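Local coordinates for malonyl CoA-acyl carrier protein transacylase (Synechocystis sp. PCC 6803 substr. Kazusa, PDB 4RR5), which transfers the malonyl group from malonyl-CoA to holo-acyl carrier protein, supplying malonyl-ACP for fatty acid biosynthesis, at residues A14-V19 against C46-E50; D20-T24 against Q286-L290; R113-M117 against Q236-G240. One frame throughout, in Å; residues are numbered along the deposited sequence.

Contact 1. Residues A14-V19 against C46-E50; sequences AVGMGV and CQGDE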
ATOM      1  N   ALA A  14      -6.091 -10.910  -4.606  1.00 27.17           N
ATOM      2  CA  ALA A  14      -6.972 -12.069  -4.714  1.00 27.74           C
ATOM      3  C   ALA A  14      -6.561 -12.861  -5.949  1.00 26.21           C
ATOM      4  O   ALA A  14      -5.914 -12.319  -6.851  1.00 25.55           O
ATOM      5  CB  ALA A  14      -8.447 -11.647  -4.795  1.00 25.23           C
ATOM      6  N   VAL A  15      -6.924 -14.141  -5.978  1.00 22.94           N
ATOM      7  CA  VAL A  15      -6.561 -15.012  -7.084  1.00 26.09           C
ATOM      8  C   VAL A  15      -7.302 -14.549  -8.338  1.00 24.87           C
ATOM      9  O   VAL A  15      -8.484 -14.246  -8.287  1.00 21.96           O
ATOM     10  CB  VAL A  15      -6.883 -16.503  -6.763  1.00 34.35           C
ATOM     11  CG1 VAL A  15      -6.805 -17.384  -8.022  1.00 27.11           C
ATOM     12  CG2 VAL A  15      -5.962 -17.033  -5.663  1.00 23.51           C
ATOM     13  N   GLY A  16      -6.590 -14.449  -9.451  1.00 23.03           N
ATOM     14  CA  GLY A  16      -7.203 -14.040 -10.685  1.00 19.17           C
ATOM     15  C   GLY A  16      -7.080 -12.557 -10.934  1.00 23.40           C
ATOM     16  O   GLY A  16      -7.414 -12.086 -12.018  1.00 21.93           O
ATOM     17  N   MET A  17      -6.602 -11.810  -9.945  1.00 24.14           N
ATOM     18  CA  MET A  17      -6.458 -10.367 -10.131  1.00 25.17           C
ATOM     19  C   MET A  17      -5.545 -10.078 -11.320  1.00 23.39           C
ATOM     20  O   MET A  17      -4.580 -10.806 -11.573  1.00 21.47           O
ATOM     21  CB  MET A  17      -5.916  -9.698  -8.866  1.00 25.35           C
ATOM     22  CG  MET A  17      -4.462 -10.010  -8.556  1.00 22.94           C
ATOM     23  SD  MET A  17      -3.945  -9.325  -6.976  1.00 25.66           S
ATOM     24  CE  MET A  17      -2.159  -9.407  -7.157  1.00 21.52           C
ATOM     25  N   GLY A  18      -5.888  -9.040 -12.074  1.00 20.69           N
ATOM     26  CA  GLY A  18      -5.075  -8.597 -13.182  1.00 19.21           C
ATOM     27  C   GLY A  18      -5.210  -9.436 -14.432  1.00 23.04           C
ATOM     28  O   GLY A  18      -4.807  -8.998 -15.511  1.00 23.25           O
ATOM     29  N   VAL A  19      -5.782 -10.633 -14.313  1.00 24.60           N
ATOM     30  CA  VAL A  19      -5.715 -11.575 -15.425  1.00 25.09           C
ATOM     31  C   VAL A  19      -6.585 -11.138 -16.593  1.00 22.64           C
ATOM     32  O   VAL A  19      -6.195 -11.303 -17.747  1.00 24.03           O
ATOM     33  CB  VAL A  19      -6.095 -12.970 -15.004  1.00 23.68           C
ATOM     34  CG1 VAL A  19      -6.026 -13.887 -16.185  1.00 24.17           C
ATOM     35  CG2 VAL A  19      -5.143 -13.446 -13.936  1.00 23.31           C
ATOM     36  N   CYS A  46      -0.498 -14.850 -10.276  1.00 27.38           N
ATOM     37  CA  CYS A  46      -1.792 -14.378  -9.790  1.00 27.90           C
ATOM     38  C   CYS A  46      -2.888 -15.437  -9.941  1.00 33.47           C
ATOM     39  O   CYS A  46      -3.987 -15.296  -9.399  1.00 28.17           O
ATOM     40  CB  CYS A  46      -2.208 -13.101 -10.527  1.00 26.81           C
ATOM     41  SG  CYS A  46      -1.339 -11.601 -10.004  1.00 26.67           S
ATOM     42  N   GLN A  47      -2.596 -16.486 -10.698  1.00 29.64           N
ATOM     43  CA  GLN A  47      -3.577 -17.526 -10.933  1.00 30.60           C
ATOM     44  C   GLN A  47      -3.233 -18.777 -10.157  1.00 34.34           C
ATOM     45  O   GLN A  47      -3.811 -19.842 -10.385  1.00 37.08           O
ATOM     46  CB  GLN A  47      -3.658 -17.851 -12.406  1.00 26.88           C
ATOM     47  CG  GLN A  47      -4.278 -16.771 -13.220  1.00 26.12           C
ATOM     48  CD  GLN A  47      -4.391 -17.190 -14.652  1.00 31.13           C
ATOM     49  OE1 GLN A  47      -3.427 -17.107 -15.411  1.00 34.31           O
ATOM     50  NE2 GLN A  47      -5.556 -17.689 -15.027  1.00 30.17           N
ATOM     51  N   GLY A  48      -2.277 -18.638  -9.250  1.00 32.13           N
ATOM     52  CA  GLY A  48      -1.809 -19.755  -8.463  1.00 37.76           C
ATOM     53  C   GLY A  48      -2.557 -19.935  -7.157  1.00 33.72           C
ATOM     54  O   GLY A  48      -3.628 -19.385  -6.941  1.00 33.58           O
ATOM     55  N   ASP A  49      -1.969 -20.732  -6.287  1.00 34.17           N
ATOM     56  CA  ASP A  49      -2.508 -20.970  -4.975  1.00 37.06           C
ATOM     57  C   ASP A  49      -2.680 -19.676  -4.189  1.00 39.44           C
ATOM     58  O   ASP A  49      -1.839 -18.776  -4.251  1.00 36.96           O
ATOM     59  CB  ASP A  49      -1.587 -21.923  -4.220  1.00 42.09           C
ATOM     60  CG  ASP A  49      -2.255 -22.525  -3.028  1.00 48.10           C
ATOM     61  OD1 ASP A  49      -2.287 -21.851  -1.972  1.00 44.77           O
ATOM     62  OD2 ASP A  49      -2.757 -23.666  -3.156  1.00 56.34           O
ATOM     63  N   GLU A  50      -3.773 -19.596  -3.441  1.00 39.03           N
ATOM     64  CA  GLU A  50      -4.075 -18.426  -2.617  1.00 42.18           C
ATOM     65  C   GLU A  50      -2.978 -18.093  -1.587  1.00 41.11           C
ATOM     66  O   GLU A  50      -2.426 -16.992  -1.588  1.00 40.09           O
ATOM     67  CB  GLU A  50      -5.406 -18.658  -1.919  1.00 44.01           C
ATOM     68  CG  GLU A  50      -5.924 -17.536  -1.073  1.00 40.59           C
ATOM     69  CD  GLU A  50      -7.432 -17.652  -0.885  1.00 53.92           C
ATOM     70  OE1 GLU A  50      -7.878 -17.943   0.246  1.00 59.90           O
ATOM     71  OE2 GLU A  50      -8.169 -17.460  -1.879  1.00 51.52           O
TER
HETATM   72  O   HOH W   1      -8.316 -15.302  -3.677  1.00 29.78           O

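Contact 2. Residues D20-T24 against Q286-L290; sequences DLLST and QLDDL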
ATOM      1  N   ASP A  20      -7.724 -10.522 -16.309  1.00 26.32           N
ATOM      2  CA  ASP A  20      -8.577 -10.019 -17.391  1.00 27.03           C
ATOM      3  C   ASP A  20      -7.962  -8.827 -18.114  1.00 25.12           C
ATOM      4  O   ASP A  20      -8.427  -8.455 -19.188  1.00 27.64           O
ATOM      5  CB  ASP A  20      -9.943  -9.612 -16.870  1.00 25.06           C
ATOM      6  CG  ASP A  20      -9.856  -8.490 -15.871  1.00 30.37           C
ATOM      7  OD1 ASP A  20      -8.942  -8.536 -15.029  1.00 32.01           O
ATOM      8  OD2 ASP A  20     -10.678  -7.554 -15.931  1.00 36.03           O
ATOM      9  N   LEU A  21      -6.928  -8.224 -17.529  1.00 25.48           N
ATOM     10  CA  LEU A  21      -6.310  -7.032 -18.118  1.00 23.41           C
ATOM     11  C   LEU A  21      -5.496  -7.376 -19.352  1.00 22.43           C
ATOM     12  O   LEU A  21      -5.198  -6.510 -20.172  1.00 20.94           O
ATOM     13  CB  LEU A  21      -5.415  -6.339 -17.103  1.00 23.17           C
ATOM     14  CG  LEU A  21      -6.113  -5.904 -15.818  1.00 24.82           C
ATOM     15  CD1 LEU A  21      -5.090  -5.310 -14.874  1.00 16.99           C
ATOM     16  CD2 LEU A  21      -7.252  -4.913 -16.127  1.00 21.78           C
ATOM     17  N   LEU A  22      -5.179  -8.661 -19.467  1.00 23.36           N
ATOM     18  CA  LEU A  22      -4.236  -9.215 -20.433  1.00 22.70           C
ATOM     19  C   LEU A  22      -4.616  -9.023 -21.917  1.00 22.42           C
ATOM     20  O   LEU A  22      -3.782  -9.132 -22.809  1.00 22.88           O
ATOM     21  CB  LEU A  22      -4.071 -10.702 -20.119  1.00 19.72           C
ATOM     22  CG  LEU A  22      -2.955 -11.485 -20.798  1.00 29.38           C
ATOM     23  CD1 LEU A  22      -1.644 -10.688 -20.828  1.00 23.61           C
ATOM     24  CD2 LEU A  22      -2.783 -12.819 -20.048  1.00 23.90           C
ATOM     25  N   SER A  23      -5.877  -8.734 -22.185  1.00 20.37           N
ATOM     26  CA  SER A  23      -6.287  -8.492 -23.551  1.00 22.23           C
ATOM     27  C   SER A  23      -5.915  -7.071 -24.018  1.00 23.66           C
ATOM     28  O   SER A  23      -5.969  -6.777 -25.210  1.00 26.65           O
ATOM     29  CB  SER A  23      -7.792  -8.742 -23.687  1.00 25.37           C
ATOM     30  OG  SER A  23      -8.523  -7.963 -22.751  1.00 23.73           O
ATOM     31  N   THR A  24      -5.532  -6.191 -23.094  1.00 21.23           N
ATOM     32  CA  THR A  24      -5.034  -4.866 -23.480  1.00 23.45           C
ATOM     33  C   THR A  24      -3.539  -4.943 -23.865  1.00 22.27           C
ATOM     34  O   THR A  24      -2.759  -5.702 -23.270  1.00 19.08           O
ATOM     35  CB  THR A  24      -5.232  -3.798 -22.341  1.00 27.02           C
ATOM     36  OG1 THR A  24      -4.338  -4.057 -21.245  1.00 22.81           O
ATOM     37  CG2 THR A  24      -6.671  -3.793 -21.819  1.00 18.30           C
ATOM     38  N   GLN A 286     -10.609  -4.082 -12.349  1.00 29.63           N
ATOM     39  CA  GLN A 286     -10.948  -5.027 -13.413  1.00 31.26           C
ATOM     40  C   GLN A 286     -11.289  -4.274 -14.664  1.00 28.33           C
ATOM     41  O   GLN A 286     -11.751  -3.131 -14.603  1.00 29.38           O
ATOM     42  CB  GLN A 286     -12.132  -5.920 -13.040  1.00 27.69           C
ATOM     43  CG  GLN A 286     -11.806  -6.990 -12.055  1.00 35.91           C
ATOM     44  CD  GLN A 286     -13.041  -7.709 -11.588  1.00 40.52           C
ATOM     45  OE1 GLN A 286     -14.159  -7.242 -11.817  1.00 33.19           O
ATOM     46  NE2 GLN A 286     -12.853  -8.864 -10.943  1.00 36.18           N
ATOM     47  N   LEU A 287     -11.075  -4.938 -15.795  1.00 32.15           N
ATOM     48  CA  LEU A 287     -11.476  -4.429 -17.098  1.00 32.54           C
ATOM     49  C   LEU A 287     -12.938  -3.946 -17.091  1.00 32.63           C
ATOM     50  O   LEU A 287     -13.253  -2.890 -17.643  1.00 31.88           O
ATOM     51  CB  LEU A 287     -11.263  -5.512 -18.160  1.00 23.53           C
ATOM     52  CG  LEU A 287     -11.026  -4.981 -19.568  1.00 27.75           C
ATOM     53  CD1 LEU A 287      -9.908  -3.930 -19.530  1.00 28.13           C
ATOM     54  CD2 LEU A 287     -10.676  -6.122 -20.501  1.00 27.33           C
ATOM     55  N   ASP A 288     -13.818  -4.701 -16.435  1.00 31.84           N
ATOM     56  CA  ASP A 288     -15.228  -4.322 -16.361  1.00 34.44           C
ATOM     57  C   ASP A 288     -15.436  -2.954 -15.714  1.00 37.41           C
ATOM     58  O   ASP A 288     -16.318  -2.199 -16.126  1.00 41.12           O
ATOM     59  CB  ASP A 288     -16.029  -5.382 -15.602  1.00 41.84           C
ATOM     60  CG  ASP A 288     -17.491  -5.427 -16.037  1.00 56.49           C
ATOM     61  OD1 ASP A 288     -18.049  -4.358 -16.405  1.00 56.72           O
ATOM     62  OD2 ASP A 288     -18.069  -6.536 -16.030  1.00 52.34           O
ATOM     63  N   ASP A 289     -14.622  -2.640 -14.707  1.00 35.82           N
ATOM     64  CA  ASP A 289     -14.646  -1.326 -14.075  1.00 32.16           C
ATOM     65  C   ASP A 289     -14.222  -0.261 -15.066  1.00 31.62           C
ATOM     66  O   ASP A 289     -14.820   0.807 -15.141  1.00 35.65           O
ATOM     67  CB  ASP A 289     -13.713  -1.270 -12.855  1.00 31.98           C
ATOM     68  CG  ASP A 289     -13.992  -2.360 -11.855  1.00 30.22           C
ATOM     69  OD1 ASP A 289     -15.178  -2.633 -11.607  1.00 35.74           O
ATOM     70  OD2 ASP A 289     -13.025  -2.943 -11.319  1.00 26.26           O
ATOM     71  N   LEU A 290     -13.154  -0.545 -15.801  1.00 30.35           N
ATOM     72  CA  LEU A 290     -12.589   0.433 -16.720  1.00 33.34           C
ATOM     73  C   LEU A 290     -13.594   0.819 -17.792  1.00 38.21           C
ATOM     74  O   LEU A 290     -13.673   1.979 -18.215  1.00 37.43           O
ATOM     75  CB  LEU A 290     -11.325  -0.121 -17.377  1.00 32.44           C
ATOM     76  CG  LEU A 290     -10.026  -0.056 -16.580  1.00 34.61           C
ATOM     77  CD1 LEU A 290      -8.980  -0.975 -17.206  1.00 27.25           C
ATOM     78  CD2 LEU A 290      -9.529   1.387 -16.507  1.00 30.27           C
TER
HETATM   79  O   HOH W   2     -13.457  -7.624 -15.727  1.00 36.02           O

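Contact 3. Residues R113-M117 against Q236-G240; sequences RSEVM and QQMTG. With ACT (acetate ion), chain B.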
ATOM      1  N   ARG A 113      12.406  -4.599  -1.920  1.00 25.61           N
ATOM      2  CA  ARG A 113      11.669  -4.261  -0.711  1.00 24.94           C
ATOM      3  C   ARG A 113      10.979  -5.484  -0.133  1.00 28.95           C
ATOM      4  O   ARG A 113      11.055  -5.742   1.078  1.00 26.50           O
ATOM      5  CB  ARG A 113      10.634  -3.180  -0.999  1.00 21.23           C
ATOM      6  CG  ARG A 113       9.863  -2.731   0.215  1.00 21.79           C
ATOM      7  CD  ARG A 113       8.529  -2.162  -0.212  1.00 24.01           C
ATOM      8  NE  ARG A 113       7.952  -1.265   0.783  1.00 19.48           N
ATOM      9  CZ  ARG A 113       6.768  -1.451   1.356  1.00 23.38           C
ATOM     10  NH1 ARG A 113       6.027  -2.498   1.033  1.00 25.10           N
ATOM     11  NH2 ARG A 113       6.311  -0.577   2.243  1.00 23.92           N
ATOM     12  N   SER A 114      10.312  -6.235  -1.015  1.00 27.40           N
ATOM     13  CA  SER A 114       9.511  -7.386  -0.617  1.00 25.87           C
ATOM     14  C   SER A 114      10.387  -8.570  -0.221  1.00 29.75           C
ATOM     15  O   SER A 114       9.964  -9.419   0.572  1.00 32.97           O
ATOM     16  CB  SER A 114       8.542  -7.796  -1.741  1.00 26.48           C
ATOM     17  OG  SER A 114       9.228  -8.233  -2.910  1.00 31.03           O
ATOM     18  N   GLU A 115      11.603  -8.633  -0.757  1.00 25.61           N
ATOM     19  CA  GLU A 115      12.534  -9.677  -0.332  1.00 30.17           C
ATOM     20  C   GLU A 115      13.026  -9.437   1.089  1.00 31.57           C
ATOM     21  O   GLU A 115      13.023 -10.354   1.918  1.00 32.27           O
ATOM     22  CB  GLU A 115      13.718  -9.774  -1.288  1.00 30.02           C
ATOM     23  CG  GLU A 115      13.409 -10.637  -2.484  1.00 33.65           C
ATOM     24  CD  GLU A 115      14.396 -10.440  -3.592  1.00 39.35           C
ATOM     25  OE1 GLU A 115      15.518  -9.963  -3.303  1.00 39.68           O
ATOM     26  OE2 GLU A 115      14.041 -10.751  -4.747  1.00 40.98           O
ATOM     27  N   VAL A 116      13.459  -8.204   1.339  1.00 26.46           N
ATOM     28  CA  VAL A 116      13.847  -7.734   2.656  1.00 27.08           C
ATOM     29  C   VAL A 116      12.804  -8.097   3.708  1.00 33.92           C
ATOM     30  O   VAL A 116      13.124  -8.734   4.708  1.00 36.16           O
ATOM     31  CB  VAL A 116      14.046  -6.192   2.654  1.00 36.90           C
ATOM     32  CG1 VAL A 116      14.050  -5.645   4.067  1.00 35.74           C
ATOM     33  CG2 VAL A 116      15.313  -5.792   1.893  1.00 29.13           C
ATOM     34  N   MET A 117      11.551  -7.707   3.468  1.00 32.97           N
ATOM     35  CA  MET A 117      10.483  -7.899   4.448  1.00 32.51           C
ATOM     36  C   MET A 117      10.131  -9.373   4.615  1.00 32.57           C
ATOM     37  O   MET A 117       9.803  -9.817   5.719  1.00 34.81           O
ATOM     38  CB  MET A 117       9.245  -7.088   4.052  1.00 26.24           C
ATOM     39  CG  MET A 117       9.529  -5.603   3.954  1.00 26.41           C
ATOM     40  SD  MET A 117       8.161  -4.641   3.299  1.00 24.45           S
ATOM     41  CE  MET A 117       6.867  -5.246   4.361  1.00 30.40           C
ATOM     42  N   GLN A 236      11.706   6.458   5.005  1.00 23.68           N
ATOM     43  CA  GLN A 236      11.189   6.361   6.362  1.00 24.44           C
ATOM     44  C   GLN A 236       9.997   5.395   6.509  1.00 26.55           C
ATOM     45  O   GLN A 236       9.608   5.034   7.622  1.00 25.63           O
ATOM     46  CB  GLN A 236      10.797   7.750   6.850  1.00 23.05           C
ATOM     47  CG  GLN A 236      12.002   8.625   7.142  1.00 29.26           C
ATOM     48  CD  GLN A 236      11.648  10.091   7.287  1.00 33.49           C
ATOM     49  OE1 GLN A 236      10.477  10.465   7.249  1.00 39.06           O
ATOM     50  NE2 GLN A 236      12.660  10.931   7.456  1.00 36.09           N
ATOM     51  N   GLN A 237       9.436   4.953   5.389  1.00 27.40           N
ATOM     52  CA  GLN A 237       8.152   4.269   5.423  1.00 25.63           C
ATOM     53  C   GLN A 237       8.211   2.892   6.067  1.00 24.69           C
ATOM     54  O   GLN A 237       7.261   2.469   6.720  1.00 22.55           O
ATOM     55  CB  GLN A 237       7.595   4.136   4.012  1.00 25.27           C
ATOM     56  CG  GLN A 237       6.231   3.476   3.944  1.00 25.62           C
ATOM     57  CD  GLN A 237       6.001   2.831   2.613  1.00 22.88           C
ATOM     58  OE1 GLN A 237       6.864   2.093   2.120  1.00 24.98           O
ATOM     59  NE2 GLN A 237       4.853   3.113   2.005  1.00 17.15           N
ATOM     60  N   MET A 238       9.323   2.190   5.890  1.00 20.81           N
ATOM     61  CA  MET A 238       9.322   0.794   6.260  1.00 24.27           C
ATOM     62  C   MET A 238       9.313   0.592   7.775  1.00 26.63           C
ATOM     63  O   MET A 238       8.780  -0.413   8.263  1.00 31.34           O
ATOM     64  CB  MET A 238      10.512   0.072   5.638  1.00 29.42           C
ATOM     65  CG  MET A 238      10.422  -1.435   5.827  1.00 30.50           C
ATOM     66  SD  MET A 238      11.829  -2.334   5.197  1.00 36.19           S
ATOM     67  CE  MET A 238      11.647  -2.013   3.442  1.00 27.79           C
ATOM     68  N   THR A 239       9.896   1.532   8.516  1.00 25.69           N
ATOM     69  CA  THR A 239       9.924   1.450   9.980  1.00 27.92           C
ATOM     70  C   THR A 239       8.828   2.288  10.630  1.00 28.64           C
ATOM     71  O   THR A 239       8.637   2.258  11.852  1.00 29.37           O
ATOM     72  CB  THR A 239      11.264   1.910  10.546  1.00 25.42           C
ATOM     73  OG1 THR A 239      11.586   3.197   9.998  1.00 25.70           O
ATOM     74  CG2 THR A 239      12.354   0.912  10.198  1.00 26.59           C
ATOM     75  N   GLY A 240       8.102   3.022   9.798  1.00 25.52           N
ATOM     76  CA  GLY A 240       7.155   3.995  10.277  1.00 22.05           C
ATOM     77  C   GLY A 240       5.739   3.590  10.005  1.00 24.57           C
ATOM     78  O   GLY A 240       5.484   2.651   9.252  1.00 26.33           O
TER
HETATM   79  C   ACT B 301       3.564  -4.353   3.730  1.00 36.66           C
HETATM   80  O   ACT B 301       3.688  -3.548   2.759  1.00 28.61           O
HETATM   81  OXT ACT B 301       3.693  -5.580   3.478  1.00 34.63           O
HETATM   82  CH3 ACT B 301       3.268  -3.904   5.139  1.00 34.68           C
HETATM   83  O   HOH W   3       9.305   1.317   1.881  1.00 20.98           O

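Contact 1. Residues A14-V19 against C46-E50
Val-15 packs against residues 46-50 through both of its methyls. Val-15 CB lies 4.1 Å from Cys-46 O. CG1, anti to the backbone N (chi1 167°), spans the carbonyl oxygens of Cys-46 and Gly-48. CG2 reaches further along that loop, 3.6 Å from Gly-48 O, and ends against CA and CB of Glu-50, the first residue of helix 50-54.

The polar link comes next in sequence: Gly-16 N donates to Cys-46 O at 2.7 Å, nearly straight at the hydrogen (171°) but tilted 29° from the carbonyl plane. The donor sits inside a type II beta turn from Ala-14 to Met-17, with Gly-16 at its third position, where the positive phi suits a residue without CB. Water 1 adds a second bridge, accepting from Val-15 N and donating to Glu-50 OE2.

At the buried end Cys-46 SG packs against Met-17, 3.7 Å from CE, while Cys-46 CB faces Met-17 O. Val-19 and Gln-47 cross at about a right angle, Val-19 CG2 lying 3.5 Å from Gln-47 CG and Val-19 CG1 against the amide end. An alanine in place of Val-19 would probably open a gap beside the Gln-47 chain and let its amide turn more freely.

This is surface packing between two loops, away from the probable active-site residues Ser-88 and His-188. It joins the long connection between strand 3-7 and helix 25-38 to the link between helices 42-46 and 50-54, and helix 56-76 closes the inner side, with Cys-62, Leu-63 and Ile-66 touching Met-17 and Ile-66 also meeting Cys-46.

Contact 2. Residues D20-T24 against Q286-L290
Leu-287 and Asp-20 dominate this contact, in which Asp-20, in a 3-10 segment, accepts a hydrogen bond from the first backbone N of helix 287-291. Asp-20 OD2 takes it from Leu-287 N at 2.6 Å, on the syn side of the carboxylate and 21° out of its plane. With CG set between the backbone N and the carbonyl carbon (chi1 62°), the carboxylate is directed at the first turn of the helix, whose dipole would probably help hold the negative charge. Gln-286 is the N-cap residue by position; its CB lies alongside the same oxygen.

The Leu-287 side chain runs antiparallel to that of Asp-20 and divides at its tip. CD1 rests on Thr-24 CG2, 4.0 Å away, whereas CD2 meets Ser-23 OG at 3.6 Å and also approaches Asp-20 O. Deeper in, Leu-21 CD2 lies near Leu-287 CD1 and Leu-290 CD1. Helix 56-76 backs this apolar cluster: Ile-69 touches Leu-21, and Leu-73 meets both Thr-24 and Leu-290.

Asp-20 OD2 has a further partner at the helix end, water 2, which donates to it at 2.8 Å and accepts from Asp-288 N at 3.0 Å.

Contact 3. Residues R113-M117 against Q236-G240
The aliphatic part of the Arg-113 side chain lies alongside that of Met-238, the two running in opposite senses, with Arg-113 CG 3.8 Å from Met-238 CE. The Met-238 chain, bent at its last torsion (chi3 -66°), turns this methyl toward the arginine; its SD faces both Val-116 CG1 and Met-117 CG, 4.1 Å from the former. Helix 193-204 borders the cluster through Phe-199, which touches both Arg-113 and Met-238.

Beyond this apolar part the arginine stays extended as far as NE and brings its guanidinium to Gln-237. Arg-113 NH2 donates to Gln-237 OE1 at 2.7 Å, but the nitrogen stands above the carbonyl plane, 61° out of it, and the two side chains cross at about a right angle. Water 3, in the guanidinium plane, accepts from Arg-113 NE and donates to Gln-237 OE1 at 2.6 Å, so the amide oxygen takes two hydrogen bonds. Met-117 SD lies over one guanidinium face, 3.7 Å above the plane and offset toward the rim.

Arg-113 NH1 donates to the acetate O at 3.1 Å and to Gln-60 OE1, while NH2 also bonds to OG of Ser-88, the probable active-site serine, to which the acetate is bonded too. Gln-237 NE2 binds Ser-88 O and Asn-218 OD1, which fixes the turn of the amide.

A guanidinium held beside the probable nucleophile and hydrogen-bonded to a carboxylate, here an acetate probably from the crystallisation liquor, is consistent with the known role of the acyltransferase-family arginine in binding the malonyl carboxylate.

How the contacts relate
After strand 3-7 the chain enters a long connection that takes part in two contacts in succession. Residues 14-19 pair with 46-50, closing a largely helical loop as contact 1; residues 20-24, directly following, meet 286-290 near the C terminus in contact 2. The two therefore cross along the chain, their centres about 14 Å apart. Contact 3 begins after contact 1 has closed and is nested within the loop that contact 2 spans, joining helix 103-119 to the loop between helix 227-235 and strand 242-243. Its centre lies about 30 Å from that of contact 2, across the chain's centre. The peripheral pair ties the N-terminal connection to the loop between helices 42-46 and 50-54 and to the last helix, 287-291; contact 3 borders the probable active site.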